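Local coordinates for protein transcriptional regulator (Thermus thermophilus, PDB 2H0A) that probably regulates transcription as a repressor of the CcpA type, with a core related to the periplasmic binding proteins, at residues Leu109-Val121 against Phe174-Ala188. Residues are numbered along the deposited sequence; the frame is centred on the assembly and turned at random.
Sequences LARFPGPIFAIAV and FLEKASPPLNVFAGA
Two neighbouring parallel strands of an alpha/beta sheet, 116-121 and 182-185, show how one sheet packs differently on its two faces. The axes of these short strand segments approach to 4.5 Å, and the hydrogen bonds alternate in parallel fashion: Asn183 N to Pro115 O, Phe117 N to Asn183 O (2.7 Å), Phe185 N to Phe117 O, and Ile119 N to Phe185 O.

On the face bearing Phe117 and Val184, the end of helix 164-175 lays Phe174 against Phe117. In Phe117, CG stands anti to the carbonyl carbon (chi1 -61°), which lays the ring along Phe174; the two side chains run past each other in opposite directions, and each CB sits over the other's ring: Phe117 CB lies 3.5 Å from the Phe174 centroid, Phe174 CB 3.8 Å from that of Phe117. At the Phe117 edge, CZ meets Ala178 CB at 3.9 Å. A leucine in place of Phe117 would probably take away the ring face under Phe174 CB and the edge that Ala178 CB meets, opening a gap near the helix end.

Helix 164-175 is the crossover from strand 157-160 to strand 182-185 and passes over 116-121, the strand between them, an arrangement consistent with the Rossmann-like, periplasmic-binding-protein domain of LacI/CcpA-type regulators. The other face carries Ile116, Ala118 and Phe185 toward helix 133-147, where Phe185 stacks on Phe141. Here too Asn183 reaches back to the loop before strand 116-121: ND2 donates to Pro113 O (3.0 Å) from above the carbonyl plane, while OD1 lies 3.5 Å from Phe112 CB. Leu109 CD2 touches Phe185 CB at 3.9 Å, joining the end of helix 99-109 to the same layer.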
ATOM      1  N   LEU A 109     -24.998  14.823   3.625  1.00 38.70           N
ATOM      2  CA  LEU A 109     -25.125  14.671   2.180  1.00 38.65           C
ATOM      3  C   LEU A 109     -26.588  14.653   1.777  1.00 39.62           C
ATOM      4  O   LEU A 109     -26.946  15.043   0.666  1.00 40.47           O
ATOM      5  CB  LEU A 109     -24.449  13.379   1.739  1.00 39.57           C
ATOM      6  CG  LEU A 109     -23.152  13.492   0.938  1.00 39.61           C
ATOM      7  CD1 LEU A 109     -22.331  14.663   1.417  1.00 38.62           C
ATOM      8  CD2 LEU A 109     -22.382  12.187   1.064  1.00 39.06           C
ATOM      9  N   ALA A 110     -27.428  14.199   2.699  1.00 39.34           N
ATOM     10  CA  ALA A 110     -28.861  14.134   2.481  1.00 39.28           C
ATOM     11  C   ALA A 110     -29.467  15.519   2.269  1.00 40.79           C
ATOM     12  O   ALA A 110     -30.663  15.648   2.046  1.00 43.40           O
ATOM     13  CB  ALA A 110     -29.516  13.469   3.668  1.00 36.20           C
ATOM     14  N   ARG A 111     -28.648  16.557   2.324  1.00 41.37           N
ATOM     15  CA  ARG A 111     -29.160  17.908   2.166  1.00 41.99           C
ATOM     16  C   ARG A 111     -28.825  18.491   0.803  1.00 42.95           C
ATOM     17  O   ARG A 111     -29.006  19.687   0.576  1.00 43.05           O
ATOM     18  CB  ARG A 111     -28.579  18.799   3.262  1.00 43.68           C
ATOM     19  CG  ARG A 111     -28.678  18.208   4.665  1.00 46.92           C
ATOM     20  CD  ARG A 111     -27.937  19.066   5.669  1.00 50.18           C
ATOM     21  NE  ARG A 111     -28.479  20.419   5.681  1.00 55.52           N
ATOM     22  CZ  ARG A 111     -27.827  21.488   6.121  1.00 57.15           C
ATOM     23  NH1 ARG A 111     -26.595  21.368   6.593  1.00 56.89           N
ATOM     24  NH2 ARG A 111     -28.410  22.680   6.074  1.00 59.07           N
ATOM     25  N   PHE A 112     -28.348  17.642  -0.104  1.00 44.05           N
ATOM     26  CA  PHE A 112     -27.964  18.086  -1.444  1.00 42.99           C
ATOM     27  C   PHE A 112     -28.688  17.398  -2.596  1.00 42.68           C
ATOM     28  O   PHE A 112     -29.158  16.271  -2.477  1.00 41.15           O
ATOM     29  CB  PHE A 112     -26.457  17.891  -1.659  1.00 43.18           C
ATOM     30  CG  PHE A 112     -25.601  18.600  -0.659  1.00 42.68           C
ATOM     31  CD1 PHE A 112     -25.500  18.132   0.649  1.00 43.50           C
ATOM     32  CD2 PHE A 112     -24.893  19.736  -1.026  1.00 40.99           C
ATOM     33  CE1 PHE A 112     -24.702  18.788   1.580  1.00 43.99           C
ATOM     34  CE2 PHE A 112     -24.093  20.401  -0.112  1.00 42.52           C
ATOM     35  CZ  PHE A 112     -23.994  19.926   1.200  1.00 43.40           C
ATOM     36  N   PRO A 113     -28.782  18.087  -3.739  1.00 43.76           N
ATOM     37  CA  PRO A 113     -29.432  17.579  -4.951  1.00 44.13           C
ATOM     38  C   PRO A 113     -28.582  16.478  -5.611  1.00 44.89           C
ATOM     39  O   PRO A 113     -27.370  16.400  -5.386  1.00 45.24           O
ATOM     40  CB  PRO A 113     -29.530  18.822  -5.834  1.00 43.56           C
ATOM     41  CG  PRO A 113     -29.580  19.943  -4.846  1.00 42.28           C
ATOM     42  CD  PRO A 113     -28.555  19.539  -3.840  1.00 42.90           C
ATOM     43  N   GLY A 114     -29.216  15.634  -6.422  1.00 44.06           N
ATOM     44  CA  GLY A 114     -28.489  14.574  -7.095  1.00 42.96           C
ATOM     45  C   GLY A 114     -28.293  13.346  -6.224  1.00 42.96           C
ATOM     46  O   GLY A 114     -28.187  13.474  -5.004  1.00 43.64           O
ATOM     47  N   PRO A 115     -28.229  12.141  -6.825  1.00 41.46           N
ATOM     48  CA  PRO A 115     -28.048  10.858  -6.133  1.00 39.89           C
ATOM     49  C   PRO A 115     -26.789  10.777  -5.276  1.00 38.43           C
ATOM     50  O   PRO A 115     -25.736  11.295  -5.632  1.00 38.69           O
ATOM     51  CB  PRO A 115     -28.027   9.856  -7.276  1.00 39.86           C
ATOM     52  CG  PRO A 115     -27.406  10.650  -8.378  1.00 41.64           C
ATOM     53  CD  PRO A 115     -28.142  11.949  -8.281  1.00 40.43           C
ATOM     54  N   ILE A 116     -26.912  10.106  -4.145  1.00 37.29           N
ATOM     55  CA  ILE A 116     -25.813   9.953  -3.214  1.00 36.55           C
ATOM     56  C   ILE A 116     -25.136   8.586  -3.366  1.00 36.63           C
ATOM     57  O   ILE A 116     -25.793   7.539  -3.301  1.00 36.02           O
ATOM     58  CB  ILE A 116     -26.325  10.112  -1.780  1.00 35.24           C
ATOM     59  CG1 ILE A 116     -26.975  11.490  -1.625  1.00 34.08           C
ATOM     60  CG2 ILE A 116     -25.186   9.898  -0.801  1.00 35.32           C
ATOM     61  CD1 ILE A 116     -27.810  11.653  -0.371  1.00 32.57           C
ATOM     62  N   PHE A 117     -23.822   8.610  -3.583  1.00 35.05           N
ATOM     63  CA  PHE A 117     -23.039   7.391  -3.742  1.00 34.32           C
ATOM     64  C   PHE A 117     -22.064   7.293  -2.585  1.00 35.31           C
ATOM     65  O   PHE A 117     -21.769   8.285  -1.920  1.00 35.82           O
ATOM     66  CB  PHE A 117     -22.235   7.404  -5.046  1.00 31.88           C
ATOM     67  CG  PHE A 117     -23.071   7.481  -6.287  1.00 29.17           C
ATOM     68  CD1 PHE A 117     -23.503   8.705  -6.775  1.00 28.15           C
ATOM     69  CD2 PHE A 117     -23.422   6.323  -6.975  1.00 29.37           C
ATOM     70  CE1 PHE A 117     -24.264   8.784  -7.924  1.00 29.76           C
ATOM     71  CE2 PHE A 117     -24.186   6.389  -8.129  1.00 30.60           C
ATOM     72  CZ  PHE A 117     -24.609   7.626  -8.605  1.00 30.91           C
ATOM     73  N   ALA A 118     -21.554   6.090  -2.362  1.00 35.90           N
ATOM     74  CA  ALA A 118     -20.608   5.857  -1.290  1.00 36.84           C
ATOM     75  C   ALA A 118     -19.492   4.922  -1.745  1.00 37.48           C
ATOM     76  O   ALA A 118     -19.691   4.057  -2.610  1.00 35.94           O
ATOM     77  CB  ALA A 118     -21.326   5.268  -0.085  1.00 36.09           C
ATOM     78  N   ILE A 119     -18.314   5.115  -1.162  1.00 39.23           N
ATOM     79  CA  ILE A 119     -17.160   4.290  -1.477  1.00 41.22           C
ATOM     80  C   ILE A 119     -16.782   3.537  -0.206  1.00 43.27           C
ATOM     81  O   ILE A 119     -16.597   4.139   0.854  1.00 43.59           O
ATOM     82  CB  ILE A 119     -15.954   5.146  -1.962  1.00 40.02           C
ATOM     83  CG1 ILE A 119     -16.378   6.033  -3.134  1.00 40.72           C
ATOM     84  CG2 ILE A 119     -14.813   4.237  -2.411  1.00 39.55           C
ATOM     85  CD1 ILE A 119     -15.277   6.884  -3.695  1.00 41.38           C
ATOM     86  N   ALA A 120     -16.693   2.215  -0.319  1.00 45.15           N
ATOM     87  CA  ALA A 120     -16.344   1.365   0.807  1.00 47.06           C
ATOM     88  C   ALA A 120     -14.958   0.769   0.602  1.00 49.52           C
ATOM     89  O   ALA A 120     -14.680   0.144  -0.423  1.00 48.16           O
ATOM     90  CB  ALA A 120     -17.378   0.260   0.954  1.00 45.96           C
ATOM     91  N   VAL A 121     -14.087   0.972   1.582  1.00 54.14           N
ATOM     92  CA  VAL A 121     -12.727   0.455   1.505  1.00 59.60           C
ATOM     93  C   VAL A 121     -12.680  -1.016   1.910  1.00 64.64           C
ATOM     94  O   VAL A 121     -13.165  -1.397   2.978  1.00 65.08           O
ATOM     95  CB  VAL A 121     -11.780   1.264   2.400  1.00 58.68           C
ATOM     96  CG1 VAL A 121     -10.368   0.721   2.287  1.00 58.36           C
ATOM     97  CG2 VAL A 121     -11.827   2.732   1.997  1.00 57.99           C
ATOM     98  N   PHE A 174     -19.596   5.802 -10.876  1.00 40.23           N
ATOM     99  CA  PHE A 174     -20.806   6.543 -10.569  1.00 37.84           C
ATOM    100  C   PHE A 174     -21.288   7.392 -11.748  1.00 38.89           C
ATOM    101  O   PHE A 174     -22.490   7.556 -11.957  1.00 38.89           O
ATOM    102  CB  PHE A 174     -20.574   7.469  -9.380  1.00 36.16           C
ATOM    103  CG  PHE A 174     -20.022   6.786  -8.159  1.00 36.47           C
ATOM    104  CD1 PHE A 174     -20.499   5.545  -7.752  1.00 35.41           C
ATOM    105  CD2 PHE A 174     -19.091   7.441  -7.350  1.00 35.63           C
ATOM    106  CE1 PHE A 174     -20.069   4.973  -6.555  1.00 34.24           C
ATOM    107  CE2 PHE A 174     -18.656   6.878  -6.156  1.00 34.02           C
ATOM    108  CZ  PHE A 174     -19.147   5.645  -5.755  1.00 34.07           C
ATOM    109  N   LEU A 175     -20.352   7.937 -12.517  1.00 39.37           N
ATOM    110  CA  LEU A 175     -20.706   8.784 -13.644  1.00 40.19           C
ATOM    111  C   LEU A 175     -21.469   8.082 -14.750  1.00 41.42           C
ATOM    112  O   LEU A 175     -22.134   8.741 -15.547  1.00 41.97           O
ATOM    113  CB  LEU A 175     -19.464   9.457 -14.219  1.00 40.60           C
ATOM    114  CG  LEU A 175     -18.883  10.539 -13.300  1.00 43.90           C
ATOM    115  CD1 LEU A 175     -17.549  11.012 -13.843  1.00 43.12           C
ATOM    116  CD2 LEU A 175     -19.866  11.703 -13.171  1.00 43.14           C
ATOM    117  N   GLU A 176     -21.383   6.756 -14.825  1.00 42.41           N
ATOM    118  CA  GLU A 176     -22.134   6.063 -15.862  1.00 43.91           C
ATOM    119  C   GLU A 176     -23.530   5.712 -15.344  1.00 43.64           C
ATOM    120  O   GLU A 176     -24.397   5.254 -16.094  1.00 42.35           O
ATOM    121  CB  GLU A 176     -21.376   4.828 -16.380  1.00 44.72           C
ATOM    122  CG  GLU A 176     -20.541   4.070 -15.372  1.00 48.82           C
ATOM    123  CD  GLU A 176     -19.648   3.004 -16.026  1.00 51.48           C
ATOM    124  OE1 GLU A 176     -18.863   3.351 -16.940  1.00 48.57           O
ATOM    125  OE2 GLU A 176     -19.726   1.818 -15.617  1.00 53.11           O
ATOM    126  N   LYS A 177     -23.740   5.974 -14.058  1.00 43.33           N
ATOM    127  CA  LYS A 177     -25.025   5.731 -13.406  1.00 42.91           C
ATOM    128  C   LYS A 177     -25.798   7.046 -13.226  1.00 42.33           C
ATOM    129  O   LYS A 177     -27.019   7.042 -13.070  1.00 41.55           O
ATOM    130  CB  LYS A 177     -24.822   5.082 -12.030  1.00 42.88           C
ATOM    131  CG  LYS A 177     -24.460   3.607 -12.054  1.00 45.01           C
ATOM    132  CD  LYS A 177     -24.344   3.058 -10.630  1.00 47.84           C
ATOM    133  CE  LYS A 177     -23.878   1.594 -10.586  1.00 49.86           C
ATOM    134  NZ  LYS A 177     -24.920   0.594 -10.976  1.00 51.93           N
ATOM    135  N   ALA A 178     -25.081   8.166 -13.247  1.00 41.34           N
ATOM    136  CA  ALA A 178     -25.713   9.462 -13.063  1.00 40.72           C
ATOM    137  C   ALA A 178     -24.871  10.625 -13.565  1.00 41.02           C
ATOM    138  O   ALA A 178     -23.646  10.562 -13.620  1.00 40.68           O
ATOM    139  CB  ALA A 178     -26.039   9.667 -11.585  1.00 39.45           C
ATOM    140  N   SER A 179     -25.549  11.701 -13.930  1.00 42.19           N
ATOM    141  CA  SER A 179     -24.870  12.885 -14.414  1.00 42.69           C
ATOM    142  C   SER A 179     -24.795  13.873 -13.263  1.00 43.67           C
ATOM    143  O   SER A 179     -25.508  13.737 -12.266  1.00 42.92           O
ATOM    144  CB  SER A 179     -25.648  13.513 -15.574  1.00 41.93           C
ATOM    145  OG  SER A 179     -26.818  14.167 -15.114  1.00 40.15           O
ATOM    146  N   PRO A 180     -23.910  14.870 -13.374  1.00 44.21           N
ATOM    147  CA  PRO A 180     -23.794  15.859 -12.307  1.00 44.39           C
ATOM    148  C   PRO A 180     -25.131  16.581 -12.202  1.00 45.44           C
ATOM    149  O   PRO A 180     -25.863  16.686 -13.188  1.00 47.19           O
ATOM    150  CB  PRO A 180     -22.681  16.773 -12.812  1.00 44.46           C
ATOM    151  CG  PRO A 180     -21.831  15.845 -13.624  1.00 44.93           C
ATOM    152  CD  PRO A 180     -22.866  15.070 -14.393  1.00 43.32           C
ATOM    153  N   PRO A 181     -25.481  17.068 -11.004  1.00 44.72           N
ATOM    154  CA  PRO A 181     -24.691  16.968  -9.780  1.00 43.87           C
ATOM    155  C   PRO A 181     -24.902  15.632  -9.083  1.00 43.88           C
ATOM    156  O   PRO A 181     -25.967  15.020  -9.193  1.00 43.78           O
ATOM    157  CB  PRO A 181     -25.227  18.111  -8.942  1.00 43.06           C
ATOM    158  CG  PRO A 181     -26.683  18.042  -9.252  1.00 44.22           C
ATOM    159  CD  PRO A 181     -26.698  17.865 -10.768  1.00 43.56           C
ATOM    160  N   LEU A 182     -23.875  15.184  -8.375  1.00 43.30           N
ATOM    161  CA  LEU A 182     -23.970  13.952  -7.625  1.00 43.57           C
ATOM    162  C   LEU A 182     -23.074  14.048  -6.395  1.00 42.52           C
ATOM    163  O   LEU A 182     -22.072  14.770  -6.377  1.00 39.21           O
ATOM    164  CB  LEU A 182     -23.602  12.735  -8.483  1.00 45.28           C
ATOM    165  CG  LEU A 182     -22.185  12.570  -9.014  1.00 46.01           C
ATOM    166  CD1 LEU A 182     -21.998  11.158  -9.514  1.00 47.58           C
ATOM    167  CD2 LEU A 182     -21.951  13.567 -10.125  1.00 49.97           C
ATOM    168  N   ASN A 183     -23.462  13.318  -5.359  1.00 41.95           N
ATOM    169  CA  ASN A 183     -22.750  13.329  -4.103  1.00 41.21           C
ATOM    170  C   ASN A 183     -22.030  12.031  -3.866  1.00 39.62           C
ATOM    171  O   ASN A 183     -22.560  10.958  -4.146  1.00 39.17           O
ATOM    172  CB  ASN A 183     -23.741  13.596  -2.985  1.00 43.16           C
ATOM    173  CG  ASN A 183     -24.587  14.810  -3.262  1.00 43.53           C
ATOM    174  OD1 ASN A 183     -24.080  15.932  -3.291  1.00 44.18           O
ATOM    175  ND2 ASN A 183     -25.878  14.597  -3.491  1.00 43.38           N
ATOM    176  N   VAL A 184     -20.816  12.149  -3.337  1.00 38.02           N
ATOM    177  CA  VAL A 184     -19.977  10.999  -3.054  1.00 36.96           C
ATOM    178  C   VAL A 184     -19.426  11.003  -1.629  1.00 36.81           C
ATOM    179  O   VAL A 184     -18.898  12.008  -1.155  1.00 36.34           O
ATOM    180  CB  VAL A 184     -18.767  10.937  -4.026  1.00 36.46           C
ATOM    181  CG1 VAL A 184     -17.886   9.732  -3.687  1.00 35.25           C
ATOM    182  CG2 VAL A 184     -19.247  10.872  -5.473  1.00 35.41           C
ATOM    183  N   PHE A 185     -19.573   9.872  -0.949  1.00 35.97           N
ATOM    184  CA  PHE A 185     -19.031   9.711   0.386  1.00 35.68           C
ATOM    185  C   PHE A 185     -17.835   8.788   0.176  1.00 36.04           C
ATOM    186  O   PHE A 185     -17.991   7.574   0.082  1.00 35.40           O
ATOM    187  CB  PHE A 185     -20.043   9.054   1.334  1.00 35.56           C
ATOM    188  CG  PHE A 185     -19.500   8.804   2.717  1.00 34.71           C
ATOM    189  CD1 PHE A 185     -18.549   9.665   3.275  1.00 36.14           C
ATOM    190  CD2 PHE A 185     -19.940   7.730   3.468  1.00 34.74           C
ATOM    191  CE1 PHE A 185     -18.043   9.458   4.557  1.00 34.41           C
ATOM    192  CE2 PHE A 185     -19.444   7.508   4.759  1.00 36.72           C
ATOM    193  CZ  PHE A 185     -18.492   8.377   5.302  1.00 36.83           C
ATOM    194  N   ALA A 186     -16.645   9.380   0.087  1.00 36.29           N
ATOM    195  CA  ALA A 186     -15.413   8.627  -0.141  1.00 35.80           C
ATOM    196  C   ALA A 186     -15.159   7.561   0.896  1.00 35.77           C
ATOM    197  O   ALA A 186     -14.743   6.458   0.557  1.00 37.73           O
ATOM    198  CB  ALA A 186     -14.228   9.564  -0.204  1.00 36.44           C
ATOM    199  N   GLY A 187     -15.401   7.879   2.161  1.00 35.46           N
ATOM    200  CA  GLY A 187     -15.166   6.896   3.203  1.00 35.58           C
ATOM    201  C   GLY A 187     -13.787   7.028   3.810  1.00 34.87           C
ATOM    202  O   GLY A 187     -13.562   6.585   4.930  1.00 36.37           O
ATOM    203  N   ALA A 188     -12.864   7.621   3.056  1.00 35.44           N
ATOM    204  CA  ALA A 188     -11.488   7.859   3.498  1.00 34.70           C
ATOM    205  C   ALA A 188     -10.954   9.055   2.707  1.00 35.58           C
ATOM    206  O   ALA A 188     -11.270   9.219   1.523  1.00 35.24           O
ATOM    207  CB  ALA A 188     -10.630   6.641   3.244  1.00 33.02           C
TER